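Long-range contacts in putative alpha/beta hydrolase (Desulfitobacterium hafniense, PDB 4RPC), which is probably a hydrolase of the alpha/beta-hydrolase family, although its substrate and the reaction it catalyses are not known: residues P22-I27 against D47-L52; V101-A106 against M114-D119. All coordinates share one frame; numbering follows the deposited sequence.

Contact 1 (P22-I27 against D47-L52)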
loop_
_atom_site.group_PDB
_atom_site.type_symbol
_atom_site.label_atom_id
_atom_site.label_comp_id
_atom_site.label_asym_id
_atom_site.label_seq_id
_atom_site.Cartn_x
_atom_site.Cartn_y
_atom_site.Cartn_z
ATOM N N PRO A 22 16.111 5.474 -12.281
ATOM C CA PRO A 22 14.975 6.223 -11.741
ATOM C C PRO A 22 14.419 5.561 -10.483
ATOM O O PRO A 22 14.377 4.331 -10.391
ATOM C CB PRO A 22 13.930 6.199 -12.876
ATOM C CG PRO A 22 14.712 5.904 -14.144
ATOM C CD PRO A 22 15.986 5.193 -13.733
ATOM N N LYS A 23 13.963 6.378 -9.536
ATOM C CA LYS A 23 13.573 5.837 -8.251
ATOM C C LYS A 23 12.075 5.434 -8.199
ATOM O O LYS A 23 11.189 6.229 -8.469
ATOM C CB LYS A 23 13.886 6.838 -7.165
ATOM C CG LYS A 23 15.301 6.731 -6.638
ATOM C CD LYS A 23 16.291 7.311 -7.613
ATOM C CE LYS A 23 17.597 7.559 -6.898
ATOM N NZ LYS A 23 18.714 7.465 -7.855
ATOM N N VAL A 24 11.841 4.195 -7.793
ATOM C CA VAL A 24 10.548 3.637 -7.637
ATOM C C VAL A 24 10.421 3.108 -6.182
ATOM O O VAL A 24 11.176 2.224 -5.750
ATOM C CB VAL A 24 10.365 2.513 -8.667
ATOM C CG1 VAL A 24 9.036 1.797 -8.482
ATOM C CG2 VAL A 24 10.453 3.083 -10.098
ATOM N N LEU A 25 9.471 3.646 -5.444
ATOM C CA LEU A 25 9.208 3.239 -4.033
ATOM C C LEU A 25 8.048 2.275 -3.963
ATOM O O LEU A 25 6.999 2.567 -4.495
ATOM C CB LEU A 25 8.788 4.476 -3.212
ATOM C CG LEU A 25 9.488 4.963 -1.976
ATOM C CD1 LEU A 25 8.604 6.000 -1.309
ATOM C CD2 LEU A 25 9.863 3.904 -0.964
ATOM N N LEU A 26 8.209 1.173 -3.255
ATOM C CA LEU A 26 7.193 0.182 -3.124
ATOM C C LEU A 26 6.855 0.001 -1.667
ATOM O O LEU A 26 7.736 -0.456 -0.876
ATOM C CB LEU A 26 7.695 -1.144 -3.670
ATOM C CG LEU A 26 8.213 -1.125 -5.083
ATOM C CD1 LEU A 26 8.873 -2.462 -5.379
ATOM C CD2 LEU A 26 7.091 -0.898 -6.060
ATOM N N ILE A 27 5.600 0.347 -1.313
ATOM C CA ILE A 27 5.141 0.391 0.101
ATOM C C ILE A 27 4.073 -0.613 0.335
ATOM O O ILE A 27 2.988 -0.527 -0.235
ATOM C CB ILE A 27 4.657 1.790 0.538
ATOM C CG1 ILE A 27 5.627 2.886 0.103
ATOM C CG2 ILE A 27 4.473 1.844 2.052
ATOM C CD1 ILE A 27 5.173 4.317 0.417
ATOM N N ASP A 47 16.773 -4.485 -13.378
ATOM C CA ASP A 47 17.650 -4.164 -14.509
ATOM C C ASP A 47 17.827 -2.637 -14.699
ATOM O O ASP A 47 18.890 -2.173 -15.049
ATOM C CB ASP A 47 17.145 -4.842 -15.818
ATOM C CG ASP A 47 15.792 -4.256 -16.349
ATOM O OD1 ASP A 47 14.768 -4.185 -15.605
ATOM O OD2 ASP A 47 15.739 -3.860 -17.548
ATOM N N ARG A 48 16.780 -1.864 -14.411
ATOM C CA ARG A 48 16.716 -0.500 -14.822
ATOM C C ARG A 48 16.421 0.494 -13.668
ATOM O O ARG A 48 16.976 1.599 -13.607
ATOM C CB ARG A 48 15.674 -0.436 -15.923
ATOM C CG ARG A 48 15.016 0.907 -16.089
ATOM C CD ARG A 48 15.927 1.921 -16.771
ATOM N NE ARG A 48 15.094 2.890 -17.496
ATOM C CZ ARG A 48 15.417 4.156 -17.742
ATOM N NH1 ARG A 48 16.590 4.674 -17.334
ATOM N NH2 ARG A 48 14.540 4.911 -18.391
ATOM N N TYR A 49 15.563 0.103 -12.741
ATOM C CA TYR A 49 15.154 1.008 -11.688
ATOM C C TYR A 49 15.851 0.828 -10.376
ATOM O O TYR A 49 16.257 -0.280 -10.019
ATOM C CB TYR A 49 13.644 0.883 -11.486
ATOM C CG TYR A 49 12.958 1.240 -12.773
ATOM C CD1 TYR A 49 12.775 2.554 -13.098
ATOM C CD2 TYR A 49 12.577 0.261 -13.683
ATOM C CE1 TYR A 49 12.193 2.919 -14.287
ATOM C CE2 TYR A 49 11.985 0.614 -14.884
ATOM C CZ TYR A 49 11.799 1.947 -15.178
ATOM O OH TYR A 49 11.241 2.352 -16.349
ATOM N N CYS A 50 15.954 1.949 -9.656
ATOM C CA CYS A 50 16.319 1.930 -8.279
ATOM C C CYS A 50 15.054 1.663 -7.432
ATOM O O CYS A 50 14.213 2.513 -7.335
ATOM C CB CYS A 50 16.920 3.257 -7.871
ATOM S SG CYS A 50 17.432 3.212 -6.146
ATOM N N LEU A 51 14.943 0.467 -6.856
ATOM C CA LEU A 51 13.802 0.075 -6.065
ATOM C C LEU A 51 14.124 0.371 -4.630
ATOM O O LEU A 51 15.141 -0.061 -4.108
ATOM C CB LEU A 51 13.492 -1.437 -6.217
ATOM C CG LEU A 51 12.911 -1.973 -7.537
ATOM C CD1 LEU A 51 12.098 -0.924 -8.291
ATOM C CD2 LEU A 51 13.960 -2.570 -8.441
ATOM N N LEU A 52 13.253 1.106 -3.998
ATOM C CA LEU A 52 13.338 1.348 -2.582
ATOM C C LEU A 52 12.118 0.788 -1.862
ATOM O O LEU A 52 10.980 1.194 -2.152
ATOM C CB LEU A 52 13.407 2.860 -2.399
ATOM C CG LEU A 52 14.470 3.579 -3.253
ATOM C CD1 LEU A 52 14.147 5.065 -3.413
ATOM C CD2 LEU A 52 15.814 3.361 -2.594
#
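The Tyr49 ring takes Pro22 O at its edge, in plane, 3.6 Å from CD1, while CG of neighbouring Arg48 lies over one face toward the rim. Pro22 CB sits 3.8 Å from the same CD1, and Val24 CG2 reaches it obliquely. Pro22 also covers one face of the Arg48 guanidinium, its CD 3.7 Å from NH1. With CG opposite the carbonyl carbon (chi1 -60°), the tyrosine ring leans against both Pro22 and Val24; an alanine here would probably leave Pro22 CB and Val24 CG2 without that cover. The pairing is that of two parallel neighbours in the central sheet of an alpha/beta hydrolase, strands 23-27 and 50-54. Val24 is gripped twice: its N gives a nearly straight bond to Cys50 O (2.9 Å, 175° at the hydrogen), and its O accepts Leu52 N. Cys50 N to Pro22 O is bent to 145° with the donor above the carbonyl plane; the last bond between these segments is Leu26 N to Leu52 O (3.0 Å). Val24 and Leu51 share one sheet face, side by side, CB to CD1 3.9 Å. On the other, Lys23 CG meets Leu52 CD1 at 3.8 Å, the lysine's NZ going on to Pro19 O.

Contact 2 (V101-A106 against M114-D119)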
loop_
_atom_site.group_PDB
_atom_site.type_symbol
_atom_site.label_atom_id
_atom_site.label_comp_id
_atom_site.label_asym_id
_atom_site.label_seq_id
_atom_site.Cartn_x
_atom_site.Cartn_y
_atom_site.Cartn_z
ATOM N N VAL A 101 0.263 5.839 2.999
ATOM C CA VAL A 101 1.634 6.347 3.211
ATOM C C VAL A 101 2.156 7.063 1.913
ATOM O O VAL A 101 2.788 8.123 1.974
ATOM C CB VAL A 101 2.573 5.242 3.618
ATOM C CG1 VAL A 101 4.018 5.760 3.726
ATOM C CG2 VAL A 101 2.138 4.630 4.937
ATOM N N ALA A 102 1.873 6.493 0.754
ATOM C CA ALA A 102 2.308 7.102 -0.513
ATOM C C ALA A 102 1.675 8.495 -0.678
ATOM O O ALA A 102 2.363 9.442 -0.970
ATOM C CB ALA A 102 1.907 6.227 -1.675
ATOM N N VAL A 103 0.357 8.602 -0.449
ATOM C CA VAL A 103 -0.338 9.854 -0.611
ATOM C C VAL A 103 0.225 10.865 0.342
ATOM O O VAL A 103 0.526 11.990 -0.015
ATOM C CB VAL A 103 -1.855 9.683 -0.411
ATOM C CG1 VAL A 103 -2.572 11.029 -0.427
ATOM C CG2 VAL A 103 -2.416 8.825 -1.509
ATOM N N GLU A 104 0.385 10.454 1.584
ATOM C CA GLU A 104 0.955 11.353 2.595
ATOM C C GLU A 104 2.336 11.850 2.208
ATOM O O GLU A 104 2.718 13.012 2.501
ATOM C CB GLU A 104 1.029 10.652 3.936
ATOM C CG GLU A 104 1.596 11.452 5.070
ATOM C CD GLU A 104 0.716 12.568 5.506
ATOM O OE1 GLU A 104 -0.502 12.559 5.205
ATOM O OE2 GLU A 104 1.265 13.477 6.146
HETATM N N MSE A 105 3.130 10.983 1.624
HETATM C CA MSE A 105 4.430 11.454 1.109
HETATM C C MSE A 105 4.286 12.492 0.013
HETATM O O MSE A 105 5.052 13.422 -0.037
HETATM C CB MSE A 105 5.274 10.276 0.659
HETATM C CG MSE A 105 5.856 9.712 1.968
HETATM SE SE MSE A 105 6.863 8.161 1.400
HETATM C CE MSE A 105 8.430 9.310 0.979
ATOM N N ALA A 106 3.258 12.372 -0.832
ATOM C CA ALA A 106 3.041 13.345 -1.914
ATOM C C ALA A 106 2.600 14.694 -1.403
ATOM O O ALA A 106 2.833 15.692 -2.047
ATOM C CB ALA A 106 2.023 12.823 -2.936
HETATM N N MSE A 114 6.477 12.117 -8.596
HETATM C CA MSE A 114 5.919 12.362 -9.943
HETATM C C MSE A 114 4.669 11.573 -10.151
HETATM O O MSE A 114 3.762 12.059 -10.774
HETATM C CB MSE A 114 6.803 12.071 -11.153
HETATM C CG MSE A 114 7.036 13.382 -11.967
HETATM SE SE MSE A 114 8.113 14.644 -10.907
HETATM C CE MSE A 114 9.294 13.135 -10.540
ATOM N N ASN A 115 4.604 10.343 -9.659
ATOM C CA ASN A 115 3.470 9.480 -9.920
ATOM C C ASN A 115 3.119 8.695 -8.684
ATOM O O ASN A 115 4.016 8.128 -8.018
ATOM C CB ASN A 115 3.803 8.449 -11.011
ATOM C CG ASN A 115 3.988 9.060 -12.411
ATOM O OD1 ASN A 115 3.024 9.167 -13.184
ATOM N ND2 ASN A 115 5.224 9.360 -12.767
ATOM N N LEU A 116 1.831 8.554 -8.416
ATOM C CA LEU A 116 1.359 7.724 -7.321
ATOM C C LEU A 116 0.588 6.633 -7.975
ATOM O O LEU A 116 -0.233 6.926 -8.849
ATOM C CB LEU A 116 0.449 8.487 -6.391
ATOM C CG LEU A 116 1.068 9.503 -5.487
ATOM C CD1 LEU A 116 -0.042 10.219 -4.765
ATOM C CD2 LEU A 116 1.986 8.854 -4.505
ATOM N N LEU A 117 0.882 5.372 -7.609
ATOM C CA LEU A 117 0.044 4.249 -8.015
ATOM C C LEU A 117 -0.582 3.684 -6.775
ATOM O O LEU A 117 0.135 3.126 -5.904
ATOM C CB LEU A 117 0.859 3.161 -8.670
ATOM C CG LEU A 117 1.267 3.342 -10.122
ATOM C CD1 LEU A 117 2.255 4.458 -10.269
ATOM C CD2 LEU A 117 1.773 2.038 -10.733
ATOM N N LEU A 118 -1.882 3.785 -6.690
ATOM C CA LEU A 118 -2.551 3.488 -5.461
ATOM C C LEU A 118 -3.431 2.311 -5.646
ATOM O O LEU A 118 -4.372 2.365 -6.438
ATOM C CB LEU A 118 -3.343 4.712 -5.000
ATOM C CG LEU A 118 -2.555 5.995 -4.928
ATOM C CD1 LEU A 118 -3.458 7.198 -4.633
ATOM C CD2 LEU A 118 -1.449 5.881 -3.868
ATOM N N ASP A 119 -3.118 1.229 -4.930
ATOM C CA ASP A 119 -3.826 -0.029 -5.094
ATOM C C ASP A 119 -4.558 -0.293 -3.788
ATOM O O ASP A 119 -3.905 -0.502 -2.779
ATOM C CB ASP A 119 -2.772 -1.134 -5.433
ATOM C CG ASP A 119 -3.363 -2.485 -5.989
ATOM O OD1 ASP A 119 -4.614 -2.717 -5.954
ATOM O OD2 ASP A 119 -2.537 -3.352 -6.462
#
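Ala102 O accepts the helical bond from Ala106 N (3.1 Å) and also has a methyl of the opposing strand against it, Leu116 CD2 at 3.6 Å. No hydrogen bond crosses this interface, which is built from five apolar side chains. Leu116 supplies both its branches: CD2 lies by Ala102, 3.9 Å from its CB, while CD1 reaches one helical turn further to Ala106 CB (3.8 Å). Its CG stands opposite the carbonyl carbon (chi1 -73°), which aims the fork at the helix between these two alanines. Two residues on, Leu118 comes from the same face of the strand and meets Val103 at roughly a right angle. Val103 CG2 lies 3.7 Å from Leu118 CD1 and 3.9 Å from Leu118 CD2, and that second methyl also rests on Ala102 CB at 4.0 Å. The small alanines let the strand's leucines come close to the helix, whose axis is 9.0 Å from that of the strand and runs nearly antiparallel to it (156°). This is the helix-to-second-strand packing of a beta-alpha-beta unit. Ala102 also touches Ile92 on the first strand of that unit, Met105 (a selenomethionine) packs against helix 70-83, and Leu117, on the sheet's other face, meets helix 249-259.

In the fold
From the N terminus, the chain runs through strand 23-27, passes two short helices and returns as strand 50-54, so that contact 1 closes a beta-alpha-beta loop. Helix 70-83 and strand 88-95 follow, and contact 2 then closes a tighter turn between helix 97-108 and strand 112-119. The two loops come in series, without nesting or crossing. Strand 88-95 lies between strands 23-27 and 112-119 in the sheet, and the turn leading from it into helix 97-108 carries a GxSxG sequence, consistent with a nucleophile elbow. The contacts also meet directly: Ile27 CD1 packs on Val101 CG1 (3.8 Å), and Leu25 CD1 on the selenium of Met105.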